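Local atomic coordinates of phospholipase C-beta (PLC-beta) (Sepia officinalis, PDB entry 3QR0), a protein that belongs to the beta class of phospholipases C, multidomain proteins that combine PH, EF-hand-like, TIM-barrel and C2 domains in a single chain. Residues P449-P457 and Q533-M541; I741-L750 and A761-A769. All coordinates share one frame; numbering follows the deposited sequence.

Contact 1. Residues P449-P457 and Q533-M541; sequences PLKPGVPLP and QKKDRHYEM
His-538 and Leu-456 make the tight, buried part of this contact. Leu-456 closes on the carbonyl of His-538, CD2 3.2 Å from His-538 O, and reaches Tyr-539 CB with the same methyl. The His-538 ring carries the peptide bond joining Val-454 to Pro-455 over one face, toward its rim. Water 1 takes the N-H of His-538 (N to water O 2.8 Å) and donates to both Lys-451 O and Val-454 O, tying three backbone groups together; water 2 bridges His-538 ND1 and Leu-456 N. The packing runs on to Tyr-539, where Leu-450 forms a partly exposed flank: its CB lies over one face of the phenol ring, 4.1 Å from the Tyr-539 centroid and 14° off the normal, a CH-pi contact. The tyrosine CG sits between its own backbone N and carbonyl carbon (chi1 53°), which swings the ring across to the leucine; Arg-537 CB lies over the rim of the opposite face.

The exposed side is looser. There Pro-452 and Gly-453, in the type II turn from Lys-451 to Val-454, meet Asp-536 through one direct hydrogen bond, Gly-453 N to Asp-536 O at 2.8 Å. Separately, within 533-541, Lys-535 and Arg-537 turn to buried Glu-540 in a salt-bridge network. Residues 449-457, part of the loop between helix 422-436 and strand 466-469, lean on the link from helix 529-535 into strand 540-545, where the backbones of Tyr-539 and Met-541 bond to Gln-522 of strand 522-523.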
# COMPACT_ATOMS: atom_id res chain seq x y z
N PRO A 449 -25.40 -19.85 -12.40
CA PRO A 449 -25.27 -21.27 -12.11
C PRO A 449 -23.93 -21.80 -12.61
O PRO A 449 -23.28 -21.17 -13.45
CB PRO A 449 -26.42 -21.90 -12.89
CG PRO A 449 -26.65 -20.98 -14.03
CD PRO A 449 -26.31 -19.60 -13.54
N LEU A 450 -23.51 -22.95 -12.07
CA LEU A 450 -22.25 -23.56 -12.44
C LEU A 450 -22.43 -24.45 -13.68
O LEU A 450 -22.37 -25.67 -13.60
CB LEU A 450 -21.69 -24.37 -11.27
CG LEU A 450 -21.47 -23.61 -9.96
CD1 LEU A 450 -21.05 -24.58 -8.85
CD2 LEU A 450 -20.45 -22.49 -10.12
N LYS A 451 -22.67 -23.80 -14.82
CA LYS A 451 -22.82 -24.49 -16.10
C LYS A 451 -21.86 -23.86 -17.09
O LYS A 451 -21.45 -22.72 -16.90
CB LYS A 451 -24.26 -24.35 -16.61
CG LYS A 451 -25.30 -25.09 -15.77
CD LYS A 451 -26.71 -24.85 -16.30
CE LYS A 451 -27.74 -25.66 -15.53
NZ LYS A 451 -29.11 -25.43 -16.05
N PRO A 452 -21.48 -24.61 -18.14
CA PRO A 452 -20.59 -24.05 -19.16
C PRO A 452 -21.16 -22.81 -19.86
O PRO A 452 -22.36 -22.76 -20.15
CB PRO A 452 -20.41 -25.21 -20.15
CG PRO A 452 -21.49 -26.17 -19.85
CD PRO A 452 -21.77 -26.03 -18.40
N GLY A 453 -20.31 -21.82 -20.10
CA GLY A 453 -20.71 -20.60 -20.80
C GLY A 453 -21.26 -19.50 -19.90
O GLY A 453 -21.52 -18.39 -20.37
N VAL A 454 -21.45 -19.80 -18.62
CA VAL A 454 -21.97 -18.83 -17.67
C VAL A 454 -20.81 -18.09 -17.00
O VAL A 454 -20.00 -18.71 -16.30
CB VAL A 454 -22.84 -19.50 -16.60
CG1 VAL A 454 -23.30 -18.49 -15.57
CG2 VAL A 454 -24.05 -20.18 -17.26
N PRO A 455 -20.73 -16.76 -17.19
CA PRO A 455 -19.59 -16.04 -16.61
C PRO A 455 -19.61 -15.99 -15.08
O PRO A 455 -20.67 -16.11 -14.46
CB PRO A 455 -19.71 -14.64 -17.21
CG PRO A 455 -21.12 -14.50 -17.63
CD PRO A 455 -21.62 -15.87 -17.96
N LEU A 456 -18.43 -15.82 -14.50
CA LEU A 456 -18.31 -15.68 -13.05
C LEU A 456 -19.08 -14.44 -12.61
O LEU A 456 -19.20 -13.49 -13.38
CB LEU A 456 -16.85 -15.53 -12.64
CG LEU A 456 -15.94 -16.73 -12.91
CD1 LEU A 456 -14.46 -16.32 -12.92
CD2 LEU A 456 -16.20 -17.82 -11.89
N PRO A 457 -19.60 -14.44 -11.37
CA PRO A 457 -20.20 -13.22 -10.81
C PRO A 457 -19.19 -12.08 -10.72
O PRO A 457 -17.99 -12.29 -10.92
CB PRO A 457 -20.63 -13.65 -9.40
CG PRO A 457 -20.71 -15.13 -9.43
CD PRO A 457 -19.68 -15.57 -10.43
N GLN A 533 -10.83 -23.99 -23.22
CA GLN A 533 -11.80 -23.31 -24.09
C GLN A 533 -12.95 -24.23 -24.48
O GLN A 533 -14.12 -23.82 -24.44
CB GLN A 533 -11.12 -22.77 -25.35
CG GLN A 533 -12.00 -21.80 -26.14
CD GLN A 533 -11.35 -21.28 -27.41
OE1 GLN A 533 -10.28 -21.74 -27.80
NE2 GLN A 533 -12.01 -20.32 -28.05
N LYS A 534 -12.62 -25.46 -24.85
CA LYS A 534 -13.62 -26.45 -25.23
C LYS A 534 -14.64 -26.69 -24.11
O LYS A 534 -15.85 -26.71 -24.36
CB LYS A 534 -12.95 -27.78 -25.61
CG LYS A 534 -13.90 -28.80 -26.24
CD LYS A 534 -13.29 -30.20 -26.28
CE LYS A 534 -14.21 -31.19 -26.99
NZ LYS A 534 -13.61 -32.54 -27.14
N LYS A 535 -14.14 -26.86 -22.89
CA LYS A 535 -15.00 -27.13 -21.74
C LYS A 535 -15.87 -25.93 -21.37
O LYS A 535 -17.01 -26.10 -20.94
CB LYS A 535 -14.17 -27.59 -20.54
CG LYS A 535 -13.66 -29.02 -20.68
CD LYS A 535 -12.45 -29.28 -19.80
CE LYS A 535 -12.75 -29.08 -18.32
NZ LYS A 535 -11.53 -29.26 -17.47
N ASP A 536 -15.32 -24.73 -21.52
CA ASP A 536 -16.09 -23.49 -21.40
C ASP A 536 -16.65 -23.30 -19.98
O ASP A 536 -17.72 -22.72 -19.80
CB ASP A 536 -17.22 -23.48 -22.44
CG ASP A 536 -17.70 -22.08 -22.81
OD1 ASP A 536 -17.01 -21.09 -22.51
OD2 ASP A 536 -18.79 -21.98 -23.42
N ARG A 537 -15.93 -23.80 -18.98
CA ARG A 537 -16.34 -23.71 -17.57
C ARG A 537 -15.61 -22.55 -16.90
O ARG A 537 -14.43 -22.68 -16.54
CB ARG A 537 -16.06 -25.02 -16.83
CG ARG A 537 -16.85 -26.20 -17.35
CD ARG A 537 -16.40 -27.50 -16.70
NE ARG A 537 -16.78 -28.67 -17.49
CZ ARG A 537 -16.36 -29.91 -17.27
NH1 ARG A 537 -15.53 -30.18 -16.27
NH2 ARG A 537 -16.77 -30.90 -18.06
N HIS A 538 -16.31 -21.44 -16.70
CA HIS A 538 -15.70 -20.21 -16.19
C HIS A 538 -15.35 -20.30 -14.70
O HIS A 538 -14.60 -19.47 -14.18
CB HIS A 538 -16.64 -19.02 -16.41
CG HIS A 538 -16.88 -18.68 -17.85
ND1 HIS A 538 -16.85 -17.38 -18.31
CD2 HIS A 538 -17.17 -19.45 -18.92
CE1 HIS A 538 -17.12 -17.37 -19.61
NE2 HIS A 538 -17.32 -18.61 -20.00
N TYR A 539 -15.91 -21.30 -14.02
CA TYR A 539 -15.73 -21.51 -12.58
C TYR A 539 -14.61 -22.52 -12.29
O TYR A 539 -14.31 -22.80 -11.13
CB TYR A 539 -17.04 -21.98 -11.95
CG TYR A 539 -17.62 -23.18 -12.65
CD1 TYR A 539 -17.20 -24.46 -12.33
CD2 TYR A 539 -18.58 -23.03 -13.65
CE1 TYR A 539 -17.71 -25.56 -12.97
CE2 TYR A 539 -19.10 -24.14 -14.30
CZ TYR A 539 -18.66 -25.40 -13.95
OH TYR A 539 -19.15 -26.52 -14.58
N GLU A 540 -14.02 -23.08 -13.34
CA GLU A 540 -12.81 -23.87 -13.17
C GLU A 540 -11.62 -22.95 -13.27
O GLU A 540 -11.58 -22.04 -14.10
CB GLU A 540 -12.73 -25.01 -14.18
CG GLU A 540 -13.74 -26.12 -13.91
CD GLU A 540 -13.48 -27.38 -14.71
OE1 GLU A 540 -12.69 -27.34 -15.68
OE2 GLU A 540 -14.10 -28.41 -14.38
N MET A 541 -10.65 -23.15 -12.38
CA MET A 541 -9.45 -22.32 -12.35
C MET A 541 -8.26 -23.21 -12.06
O MET A 541 -8.41 -24.38 -11.69
CB MET A 541 -9.57 -21.20 -11.31
CG MET A 541 -9.74 -21.65 -9.86
SD MET A 541 -8.19 -22.05 -9.01
CE MET A 541 -7.43 -20.43 -8.89
O HOH W 1 -19.11 -21.25 -16.76
O HOH W 2 -15.91 -15.29 -16.41

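Contact 2. Residues I741-L750 and A761-A769; sequences IKPGYRHVPL and ASVFAHIVA
Tyr-745, His-747, Phe-764 and His-766 form an aromatic cluster on one face of an antiparallel strand pair in the C2 domain's beta-sandwich. His-766 presents its edge to the tyrosine: CD2 stands over the centre of the Tyr-745 ring, the planes at 69° and the centroids 4.6 Å apart, an edge-to-face pair. Phe-764 relates differently to each neighbour. Its plane is nearly parallel to that of Tyr-745 but slid well aside, so that overlap is slight and the touch is Tyr-745 CD2 to Phe-764 CZ at 3.9 Å. Against His-747 it is tilted by 40°, with Phe-764 CD1 over the middle of the imidazole. Both His-747 nitrogens are engaged beyond the strands, ND1 by Leu-306 O and NE2 by Arg-228, and Tyr-745 OH bonds to Glu-237.

The other face carries Val-748 against Val-763, with Leu-750 CD2 reaching Val-763 CG2 at 4.1 Å. Between the two faces, seven backbone hydrogen bonds run from Gly-744 to Leu-750. At the Gly-744 end Arg-746 folds back along its own segment and grips a single acceptor side-on: Arg-746 NE and NH2 lie 2.9 and 3.0 Å from Pro-743 O, which sits in the guanidinium plane.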
# COMPACT_ATOMS: atom_id res chain seq x y z
N ILE A 741 -1.04 9.03 -14.09
CA ILE A 741 0.09 9.79 -13.57
C ILE A 741 -0.06 11.28 -13.94
O ILE A 741 -0.53 11.62 -15.03
CB ILE A 741 1.47 9.25 -14.06
CG1 ILE A 741 2.61 9.86 -13.22
CG2 ILE A 741 1.67 9.51 -15.55
CD1 ILE A 741 3.96 9.22 -13.45
N LYS A 742 0.32 12.15 -13.01
CA LYS A 742 0.21 13.58 -13.20
C LYS A 742 1.59 14.16 -13.46
O LYS A 742 2.48 13.99 -12.62
CB LYS A 742 -0.36 14.24 -11.96
CG LYS A 742 -1.77 13.86 -11.59
CD LYS A 742 -2.22 14.79 -10.50
CE LYS A 742 -3.53 14.42 -9.89
NZ LYS A 742 -3.84 15.41 -8.84
N PRO A 743 1.78 14.85 -14.59
CA PRO A 743 3.10 15.37 -14.93
C PRO A 743 3.43 16.70 -14.25
O PRO A 743 2.64 17.20 -13.44
CB PRO A 743 3.01 15.55 -16.44
CG PRO A 743 1.59 15.91 -16.67
CD PRO A 743 0.79 15.15 -15.65
N GLY A 744 4.60 17.24 -14.58
CA GLY A 744 5.01 18.56 -14.12
C GLY A 744 5.87 18.53 -12.89
O GLY A 744 6.44 17.49 -12.54
N TYR A 745 5.97 19.68 -12.22
CA TYR A 745 6.70 19.78 -10.97
C TYR A 745 5.86 19.21 -9.84
O TYR A 745 4.74 19.67 -9.58
CB TYR A 745 7.07 21.23 -10.66
CG TYR A 745 8.13 21.79 -11.58
CD1 TYR A 745 7.83 22.78 -12.51
CD2 TYR A 745 9.44 21.32 -11.54
CE1 TYR A 745 8.80 23.29 -13.36
CE2 TYR A 745 10.42 21.82 -12.39
CZ TYR A 745 10.09 22.81 -13.30
OH TYR A 745 11.04 23.32 -14.13
N ARG A 746 6.39 18.19 -9.18
CA ARG A 746 5.65 17.50 -8.12
C ARG A 746 6.53 17.23 -6.92
O ARG A 746 7.68 16.82 -7.06
CB ARG A 746 5.12 16.15 -8.64
CG ARG A 746 4.16 16.24 -9.80
CD ARG A 746 2.79 16.80 -9.41
NE ARG A 746 2.00 17.09 -10.60
CZ ARG A 746 0.74 17.49 -10.62
NH1 ARG A 746 0.06 17.66 -9.48
NH2 ARG A 746 0.14 17.73 -11.78
N HIS A 747 5.99 17.48 -5.73
CA HIS A 747 6.54 16.87 -4.52
C HIS A 747 6.01 15.46 -4.42
O HIS A 747 4.85 15.19 -4.71
CB HIS A 747 6.18 17.67 -3.27
CG HIS A 747 6.88 18.98 -3.18
ND1 HIS A 747 6.39 20.12 -3.78
CD2 HIS A 747 8.04 19.34 -2.59
CE1 HIS A 747 7.21 21.13 -3.55
NE2 HIS A 747 8.22 20.68 -2.83
N VAL A 748 6.89 14.55 -4.00
CA VAL A 748 6.58 13.13 -3.94
C VAL A 748 6.86 12.64 -2.52
O VAL A 748 7.97 12.20 -2.22
CB VAL A 748 7.46 12.35 -4.95
CG1 VAL A 748 7.05 10.88 -5.00
CG2 VAL A 748 7.37 12.98 -6.34
N PRO A 749 5.86 12.75 -1.62
CA PRO A 749 6.05 12.21 -0.28
C PRO A 749 6.41 10.73 -0.33
O PRO A 749 5.78 9.95 -1.06
CB PRO A 749 4.68 12.42 0.39
CG PRO A 749 4.11 13.61 -0.33
CD PRO A 749 4.57 13.46 -1.75
N LEU A 750 7.44 10.35 0.41
CA LEU A 750 7.95 8.99 0.37
C LEU A 750 7.21 8.05 1.32
O LEU A 750 6.67 8.46 2.35
CB LEU A 750 9.44 8.98 0.70
CG LEU A 750 10.33 9.73 -0.28
CD1 LEU A 750 11.78 9.78 0.24
CD2 LEU A 750 10.28 9.07 -1.66
N ALA A 761 9.44 13.33 4.71
CA ALA A 761 10.41 12.88 3.71
C ALA A 761 9.78 12.89 2.32
O ALA A 761 8.77 12.22 2.09
CB ALA A 761 10.95 11.49 4.05
N SER A 762 10.37 13.67 1.42
CA SER A 762 9.82 13.87 0.08
C SER A 762 10.93 14.06 -0.95
O SER A 762 12.01 14.52 -0.63
CB SER A 762 8.93 15.11 0.05
OG SER A 762 7.94 15.08 1.06
N VAL A 763 10.62 13.68 -2.19
CA VAL A 763 11.46 14.03 -3.34
C VAL A 763 10.70 15.07 -4.15
O VAL A 763 9.48 14.97 -4.30
CB VAL A 763 11.78 12.78 -4.20
CG1 VAL A 763 12.36 13.19 -5.56
CG2 VAL A 763 12.75 11.87 -3.46
N PHE A 764 11.41 16.07 -4.64
CA PHE A 764 10.86 17.04 -5.57
C PHE A 764 11.40 16.71 -6.96
O PHE A 764 12.62 16.56 -7.14
CB PHE A 764 11.23 18.46 -5.15
CG PHE A 764 10.65 19.55 -6.02
CD1 PHE A 764 9.28 19.75 -6.09
CD2 PHE A 764 11.49 20.38 -6.76
CE1 PHE A 764 8.74 20.75 -6.89
CE2 PHE A 764 10.96 21.39 -7.56
CZ PHE A 764 9.59 21.57 -7.63
N ALA A 765 10.50 16.56 -7.93
CA ALA A 765 10.86 16.11 -9.28
C ALA A 765 10.05 16.82 -10.35
O ALA A 765 8.99 17.40 -10.06
CB ALA A 765 10.65 14.60 -9.38
N HIS A 766 10.55 16.79 -11.58
CA HIS A 766 9.75 17.18 -12.74
C HIS A 766 9.44 15.94 -13.57
O HIS A 766 10.33 15.12 -13.85
CB HIS A 766 10.46 18.22 -13.61
CG HIS A 766 9.61 18.74 -14.73
ND1 HIS A 766 9.54 18.14 -15.97
CD2 HIS A 766 8.77 19.80 -14.78
CE1 HIS A 766 8.71 18.82 -16.74
NE2 HIS A 766 8.22 19.83 -16.04
N ILE A 767 8.19 15.81 -13.97
CA ILE A 767 7.70 14.63 -14.67
C ILE A 767 7.14 15.04 -16.03
O ILE A 767 6.27 15.91 -16.11
CB ILE A 767 6.59 13.93 -13.87
CG1 ILE A 767 7.12 13.51 -12.50
CG2 ILE A 767 6.03 12.73 -14.65
CD1 ILE A 767 6.06 12.93 -11.58
N VAL A 768 7.66 14.43 -17.09
CA VAL A 768 7.02 14.52 -18.40
C VAL A 768 6.28 13.21 -18.63
O VAL A 768 6.84 12.14 -18.43
CB VAL A 768 8.05 14.74 -19.51
CG1 VAL A 768 7.41 14.53 -20.88
CG2 VAL A 768 8.66 16.14 -19.41
N ALA A 769 5.01 13.32 -19.01
CA ALA A 769 4.21 12.16 -19.40
C ALA A 769 3.34 12.57 -20.57
O ALA A 769 2.51 13.47 -20.46
CB ALA A 769 3.35 11.68 -18.24

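In the fold
The two contacts follow one another along the chain, contact 1 closing before contact 2 opens, and they share no sheet. Their centres are 45 Å apart and their nearest atoms about 27 Å. Contact 1, near the surface, sets a loop of the X portion of the TIM barrel against the Y-portion turn that leads from helix 529-535 into strand 540-545 of the parallel sheet. Contact 2 pairs edge strand 746-751 with 761-771 in the four-stranded C2 sheet, and its aromatic face packs on helices 230-238 and 299-307 of the EF-hand-like region. One therefore joins two sequence-distant parts of the barrel, whereas the other lies deep in an interdomain junction.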